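Local coordinates for phage-like element PBSX protein XepA (Bacillus subtilis, PDB 6IA5) that is of unknown function, does not seem to take part in host cell lysis, and assembles as a pentamer of beta-rich subunits, at residues K215-G218 and Q224-P227; D235-S240 and E247-D252. One frame throughout, in Å; residues are numbered along the deposited sequence.

Contact 1: K215-G218 and Q224-P227; sequences KFWG and QKLP
Trp-217 and Lys-225 make the tightly packed half of this contact. The lysine chain bends at its last two torsions and lies over one face of the indole: Lys-225 CE sits 3.7 Å from the centroid of the five-membered ring of Trp-217 and 13° off its normal, a CH-pi contact, while Lys-225 CB lies 3.5 Å from Trp-217 CE3. The ammonium stands farther off, at most a weak cation-pi partner, while NZ forms a salt bridge with Glu-189. On the opposite indole face Lys-215 lays its CG, and Trp-217 NE1 is held by Glu-262, so both ring faces and the N-H are engaged. Beside the indole the backbones pair: Gly-218 N to Leu-226 O and Leu-226 N to Gly-218 O both measure 2.8 Å, the first at 169°. The packing loosens at Lys-215 NZ, no nearer than 4.1 Å to Pro-227 CB, and at the solvent-exposed Gln-224, which barely touches the partner strand. Pro-227 O accepts from Thr-233 OG1 of a second subunit. One hydrogen-bonded pair, Gly-218 with Leu-226, beside one non-hydrogen-bonded pair, Trp-217 with Pro-227, is the register of an antiparallel beta hairpin, here formed by strands 211-219 and 225-232.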
ATOM      1  N   LYS E 215      28.553 -30.483 -26.591  1.00 38.28           N
ATOM      2  CA  LYS E 215      27.233 -30.844 -27.070  1.00 35.76           C
ATOM      3  C   LYS E 215      26.205 -30.154 -26.187  1.00 38.19           C
ATOM      4  O   LYS E 215      26.359 -30.144 -24.967  1.00 34.95           O
ATOM      5  CB  LYS E 215      27.067 -32.364 -27.034  1.00 42.94           C
ATOM      6  CG  LYS E 215      25.841 -32.917 -27.747  1.00 50.78           C
ATOM      7  CD  LYS E 215      25.927 -34.417 -27.982  1.00 58.85           C
ATOM      8  CE  LYS E 215      25.014 -34.956 -29.074  1.00 58.73           C
ATOM      9  NZ  LYS E 215      23.743 -34.206 -29.199  1.00 51.77           N
ATOM     10  N   PHE E 216      25.169 -29.580 -26.820  1.00 37.45           N
ATOM     11  CA  PHE E 216      24.183 -28.758 -26.130  1.00 35.84           C
ATOM     12  C   PHE E 216      22.963 -29.606 -25.772  1.00 35.44           C
ATOM     13  O   PHE E 216      22.361 -30.233 -26.647  1.00 33.96           O
ATOM     14  CB  PHE E 216      23.750 -27.592 -27.027  1.00 33.32           C
ATOM     15  CG  PHE E 216      24.867 -26.813 -27.686  1.00 37.16           C
ATOM     16  CD1 PHE E 216      26.089 -26.619 -27.049  1.00 36.18           C
ATOM     17  CD2 PHE E 216      24.682 -26.236 -28.941  1.00 35.54           C
ATOM     18  CE1 PHE E 216      27.097 -25.867 -27.650  1.00 39.42           C
ATOM     19  CE2 PHE E 216      25.690 -25.490 -29.540  1.00 36.65           C
ATOM     20  CZ  PHE E 216      26.893 -25.308 -28.888  1.00 35.63           C
ATOM     21  N   TRP E 217      22.598 -29.612 -24.484  1.00 36.35           N
ATOM     22  CA  TRP E 217      21.517 -30.464 -24.013  1.00 40.23           C
ATOM     23  C   TRP E 217      20.553 -29.653 -23.160  1.00 38.78           C
ATOM     24  O   TRP E 217      20.972 -28.772 -22.420  1.00 40.31           O
ATOM     25  CB  TRP E 217      22.050 -31.593 -23.126  1.00 41.75           C
ATOM     26  CG  TRP E 217      22.984 -32.599 -23.721  1.00 39.60           C
ATOM     27  CD1 TRP E 217      24.319 -32.715 -23.457  1.00 42.91           C
ATOM     28  CD2 TRP E 217      22.649 -33.712 -24.570  1.00 41.69           C
ATOM     29  NE1 TRP E 217      24.839 -33.808 -24.097  1.00 41.80           N
ATOM     30  CE2 TRP E 217      23.841 -34.448 -24.780  1.00 43.05           C
ATOM     31  CE3 TRP E 217      21.468 -34.167 -25.170  1.00 43.57           C
ATOM     32  CZ2 TRP E 217      23.885 -35.596 -25.575  1.00 43.06           C
ATOM     33  CZ3 TRP E 217      21.508 -35.303 -25.955  1.00 49.25           C
ATOM     34  CH2 TRP E 217      22.703 -36.004 -26.159  1.00 51.81           C
ATOM     35  N   GLY E 218      19.269 -30.016 -23.237  1.00 38.22           N
ATOM     36  CA  GLY E 218      18.286 -29.608 -22.251  1.00 38.26           C
ATOM     37  C   GLY E 218      17.683 -30.841 -21.575  1.00 43.64           C
ATOM     38  O   GLY E 218      17.741 -31.942 -22.122  1.00 40.40           O
ATOM     39  N   GLN E 224      15.643 -37.199 -19.120  1.00 46.98           N
ATOM     40  CA  GLN E 224      16.551 -37.561 -20.199  1.00 53.78           C
ATOM     41  C   GLN E 224      17.064 -36.298 -20.900  1.00 57.13           C
ATOM     42  O   GLN E 224      16.333 -35.327 -21.077  1.00 49.76           O
ATOM     43  CB  GLN E 224      15.854 -38.454 -21.220  1.00 50.84           C
ATOM     44  CG  GLN E 224      15.457 -39.819 -20.653  1.00 61.90           C
ATOM     45  CD  GLN E 224      16.660 -40.628 -20.227  1.00 62.52           C
ATOM     46  OE1 GLN E 224      17.512 -40.971 -21.039  1.00 64.58           O
ATOM     47  NE2 GLN E 224      16.756 -40.923 -18.940  1.00 55.17           N
ATOM     48  N   LYS E 225      18.334 -36.337 -21.311  1.00 52.41           N
ATOM     49  CA  LYS E 225      18.957 -35.268 -22.067  1.00 45.99           C
ATOM     50  C   LYS E 225      18.360 -35.234 -23.470  1.00 45.01           C
ATOM     51  O   LYS E 225      18.207 -36.270 -24.119  1.00 39.98           O
ATOM     52  CB  LYS E 225      20.480 -35.449 -22.105  1.00 49.01           C
ATOM     53  CG  LYS E 225      21.170 -35.194 -20.770  1.00 48.83           C
ATOM     54  CD  LYS E 225      22.666 -34.995 -20.882  1.00 54.35           C
ATOM     55  CE  LYS E 225      23.410 -36.102 -21.605  1.00 48.97           C
ATOM     56  NZ  LYS E 225      23.253 -37.394 -20.915  1.00 54.33           N
ATOM     57  N   LEU E 226      18.013 -34.016 -23.909  1.00 41.65           N
ATOM     58  CA  LEU E 226      17.460 -33.747 -25.227  1.00 49.04           C
ATOM     59  C   LEU E 226      18.375 -32.748 -25.930  1.00 42.15           C
ATOM     60  O   LEU E 226      18.761 -31.739 -25.332  1.00 42.46           O
ATOM     61  CB  LEU E 226      16.067 -33.131 -25.054  1.00 47.94           C
ATOM     62  CG  LEU E 226      15.040 -34.050 -24.398  1.00 51.44           C
ATOM     63  CD1 LEU E 226      14.018 -33.246 -23.600  1.00 50.42           C
ATOM     64  CD2 LEU E 226      14.360 -34.907 -25.455  1.00 46.91           C
ATOM     65  N   PRO E 227      18.720 -32.980 -27.213  1.00 37.56           N
ATOM     66  CA  PRO E 227      19.595 -32.056 -27.939  1.00 39.90           C
ATOM     67  C   PRO E 227      18.851 -30.747 -28.183  1.00 38.33           C
ATOM     68  O   PRO E 227      17.674 -30.752 -28.520  1.00 38.83           O
ATOM     69  CB  PRO E 227      19.893 -32.760 -29.272  1.00 39.03           C
ATOM     70  CG  PRO E 227      19.319 -34.168 -29.126  1.00 41.43           C
ATOM     71  CD  PRO E 227      18.268 -34.110 -28.037  1.00 37.58           C
TER

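Contact 2: D235-S240 and E247-D252; sequences DATTAS and EAWAFD
Thr-237 and Ala-239 meet the far rim of the Trp-249 indole, and the segment leading to them begins with a turn. Asp-235 OD1 accepts the backbone N of Thr-237 at 2.9 Å, which defines an Asx turn, and also Thr-237 OG1 at 2.6 Å. Both donors come from the same face of the carboxylate, well above its plane, and the other oxygen of Asp-235 forms a salt bridge with Lys-232. Ala-236 points away from the strand and packs on Arg-229 of a third subunit. At Thr-237 the first torsion (chi1 -59°) places OG1 beside the backbone N, facing Asp-235, and sets the methyl anti to that N, where CG2 lies 4.0 Å from Trp-249 CH2. The carbonyl oxygen of Thr-237 comes to 3.5 Å from Trp-249 CZ3. The CB of Thr-238 points away from strand 247-252, its side chain touches Val-231, and its carbonyl carbon lies near the ring plane at the indole edge. Ala-239 CB then reaches Trp-249 CH2 at 3.9 Å. At the pyrrole end of the indole, Trp-249 NE1 donates to Glu-247 OE2 at 2.8 Å and 159°, with the oxygen only 3° out of the ring plane; Thr-242 OG1 also bonds to that oxygen. No hydrogen bond joins the two segments: their cohesion is van der Waals contact at the six-membered ring, while the polar bonds within each segment probably help to fix the Thr-237 hydroxyl and the indole orientation.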
ATOM      1  N   ASP E 235      28.358 -15.414 -36.588  1.00 41.15           N
ATOM      2  CA  ASP E 235      27.958 -15.728 -37.948  1.00 37.64           C
ATOM      3  C   ASP E 235      26.559 -16.330 -38.018  1.00 41.84           C
ATOM      4  O   ASP E 235      26.156 -16.757 -39.097  1.00 46.30           O
ATOM      5  CB  ASP E 235      28.982 -16.659 -38.613  1.00 40.21           C
ATOM      6  CG  ASP E 235      29.122 -18.004 -37.926  1.00 43.08           C
ATOM      7  OD1 ASP E 235      28.270 -18.320 -37.066  1.00 44.84           O
ATOM      8  OD2 ASP E 235      30.090 -18.728 -38.237  1.00 47.43           O
ATOM      9  N   ALA E 236      25.839 -16.409 -36.886  1.00 39.05           N
ATOM     10  CA  ALA E 236      24.474 -16.931 -36.864  1.00 34.14           C
ATOM     11  C   ALA E 236      24.396 -18.407 -37.292  1.00 32.23           C
ATOM     12  O   ALA E 236      23.356 -18.873 -37.723  1.00 35.49           O
ATOM     13  CB  ALA E 236      23.536 -16.073 -37.706  1.00 33.16           C
ATOM     14  N   THR E 237      25.484 -19.170 -37.172  1.00 32.53           N
ATOM     15  CA  THR E 237      25.421 -20.617 -37.320  1.00 37.81           C
ATOM     16  C   THR E 237      24.446 -21.159 -36.275  1.00 38.39           C
ATOM     17  O   THR E 237      24.527 -20.765 -35.111  1.00 35.03           O
ATOM     18  CB  THR E 237      26.782 -21.266 -36.994  1.00 35.60           C
ATOM     19  OG1 THR E 237      27.729 -20.708 -37.893  1.00 36.78           O
ATOM     20  CG2 THR E 237      26.809 -22.774 -37.111  1.00 35.61           C
ATOM     21  N   THR E 238      23.575 -22.090 -36.691  1.00 32.66           N
ATOM     22  CA  THR E 238      22.698 -22.808 -35.783  1.00 32.73           C
ATOM     23  C   THR E 238      23.196 -24.247 -35.690  1.00 35.39           C
ATOM     24  O   THR E 238      23.379 -24.899 -36.713  1.00 34.78           O
ATOM     25  CB  THR E 238      21.252 -22.787 -36.295  1.00 33.86           C
ATOM     26  OG1 THR E 238      20.942 -21.409 -36.442  1.00 37.75           O
ATOM     27  CG2 THR E 238      20.259 -23.406 -35.337  1.00 34.95           C
ATOM     28  N   ALA E 239      23.441 -24.740 -34.471  1.00 33.56           N
ATOM     29  CA  ALA E 239      23.949 -26.095 -34.313  1.00 35.02           C
ATOM     30  C   ALA E 239      23.582 -26.608 -32.924  1.00 34.61           C
ATOM     31  O   ALA E 239      23.230 -25.812 -32.049  1.00 32.56           O
ATOM     32  CB  ALA E 239      25.449 -26.141 -34.543  1.00 34.37           C
ATOM     33  N   SER E 240      23.689 -27.937 -32.750  1.00 32.20           N
ATOM     34  CA  SER E 240      23.432 -28.549 -31.450  1.00 35.44           C
ATOM     35  C   SER E 240      24.742 -28.997 -30.800  1.00 37.28           C
ATOM     36  O   SER E 240      24.727 -29.657 -29.761  1.00 37.75           O
ATOM     37  CB  SER E 240      22.449 -29.684 -31.575  1.00 40.46           C
ATOM     38  OG  SER E 240      22.950 -30.630 -32.522  1.00 37.67           O
ATOM     39  N   GLU E 247      33.978 -18.493 -28.648  1.00 36.45           N
ATOM     40  CA  GLU E 247      32.714 -18.245 -29.315  1.00 37.58           C
ATOM     41  C   GLU E 247      31.596 -18.276 -28.278  1.00 38.35           C
ATOM     42  O   GLU E 247      31.784 -18.778 -27.175  1.00 37.12           O
ATOM     43  CB  GLU E 247      32.511 -19.225 -30.470  1.00 38.01           C
ATOM     44  CG  GLU E 247      32.541 -20.663 -30.040  1.00 38.94           C
ATOM     45  CD  GLU E 247      32.439 -21.743 -31.111  1.00 42.60           C
ATOM     46  OE1 GLU E 247      32.910 -21.545 -32.252  1.00 38.93           O
ATOM     47  OE2 GLU E 247      31.885 -22.794 -30.792  1.00 40.59           O
ATOM     48  N   ALA E 248      30.450 -17.699 -28.645  1.00 36.14           N
ATOM     49  CA  ALA E 248      29.300 -17.663 -27.761  1.00 34.28           C
ATOM     50  C   ALA E 248      28.064 -18.096 -28.549  1.00 34.39           C
ATOM     51  O   ALA E 248      27.916 -17.746 -29.717  1.00 31.94           O
ATOM     52  CB  ALA E 248      29.123 -16.282 -27.178  1.00 32.74           C
ATOM     53  N   TRP E 249      27.171 -18.806 -27.860  1.00 31.15           N
ATOM     54  CA  TRP E 249      25.997 -19.426 -28.447  1.00 33.30           C
ATOM     55  C   TRP E 249      24.774 -18.967 -27.664  1.00 32.30           C
ATOM     56  O   TRP E 249      24.783 -19.039 -26.438  1.00 33.94           O
ATOM     57  CB  TRP E 249      26.148 -20.945 -28.387  1.00 29.78           C
ATOM     58  CG  TRP E 249      27.238 -21.486 -29.265  1.00 32.16           C
ATOM     59  CD1 TRP E 249      28.573 -21.622 -28.971  1.00 30.68           C
ATOM     60  CD2 TRP E 249      27.062 -21.981 -30.607  1.00 29.91           C
ATOM     61  NE1 TRP E 249      29.234 -22.170 -30.042  1.00 33.29           N
ATOM     62  CE2 TRP E 249      28.335 -22.405 -31.058  1.00 33.54           C
ATOM     63  CE3 TRP E 249      25.954 -22.116 -31.457  1.00 29.94           C
ATOM     64  CZ2 TRP E 249      28.517 -22.967 -32.322  1.00 31.93           C
ATOM     65  CZ3 TRP E 249      26.140 -22.659 -32.708  1.00 31.89           C
ATOM     66  CH2 TRP E 249      27.410 -23.081 -33.132  1.00 33.87           C
ATOM     67  N   ALA E 250      23.734 -18.531 -28.388  1.00 32.33           N
ATOM     68  CA  ALA E 250      22.494 -18.052 -27.806  1.00 32.88           C
ATOM     69  C   ALA E 250      21.433 -19.144 -27.895  1.00 29.75           C
ATOM     70  O   ALA E 250      21.253 -19.734 -28.958  1.00 31.04           O
ATOM     71  CB  ALA E 250      22.051 -16.781 -28.506  1.00 24.70           C
ATOM     72  N   PHE E 251      20.718 -19.383 -26.779  1.00 29.92           N
ATOM     73  CA  PHE E 251      19.692 -20.421 -26.731  1.00 31.13           C
ATOM     74  C   PHE E 251      18.384 -19.849 -26.197  1.00 32.33           C
ATOM     75  O   PHE E 251      18.376 -19.030 -25.279  1.00 33.24           O
ATOM     76  CB  PHE E 251      20.082 -21.543 -25.763  1.00 30.25           C
ATOM     77  CG  PHE E 251      21.358 -22.256 -26.118  1.00 32.15           C
ATOM     78  CD1 PHE E 251      22.594 -21.752 -25.739  1.00 31.22           C
ATOM     79  CD2 PHE E 251      21.316 -23.432 -26.859  1.00 31.83           C
ATOM     80  CE1 PHE E 251      23.765 -22.416 -26.078  1.00 29.15           C
ATOM     81  CE2 PHE E 251      22.486 -24.089 -27.209  1.00 28.53           C
ATOM     82  CZ  PHE E 251      23.702 -23.585 -26.811  1.00 29.78           C
ATOM     83  N   ASP E 252      17.284 -20.327 -26.774  1.00 36.13           N
ATOM     84  CA  ASP E 252      15.953 -20.137 -26.234  1.00 36.56           C
ATOM     85  C   ASP E 252      15.668 -21.318 -25.311  1.00 37.17           C
ATOM     86  O   ASP E 252      15.587 -22.451 -25.779  1.00 32.69           O
ATOM     87  CB  ASP E 252      14.925 -20.048 -27.369  1.00 40.81           C
ATOM     88  CG  ASP E 252      13.464 -20.038 -26.921  1.00 50.42           C
ATOM     89  OD1 ASP E 252      13.192 -19.844 -25.694  1.00 46.96           O
ATOM     90  OD2 ASP E 252      12.592 -20.204 -27.806  1.00 56.39           O
TER

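Both contacts are partly buried in the same branched antiparallel sheet of the C-terminal region, their centres about 15 Å apart. Strand 225-232 serves both places: it supplies one side of contact 1 and pairs with both 238-239 and 247-252 of contact 2. The chemistry differs with the pairing. Contact 1 joins direct neighbours and buries 329 Å², combining backbone bonds with the Lys-225/Trp-217 packing; contact 2 spans segments without a mutual beta bridge, buries 142 Å² and relies on van der Waals packing of Trp-249 against backbone and side-chain atoms. Phe-216 connects them: its backbone N probably bonds to Ser-240 O at 3.0 Å, and its buried ring meets Trp-249 and, edge-to-face, Phe-251. Exposed Gln-224 and Thr-238 mark the outer sides.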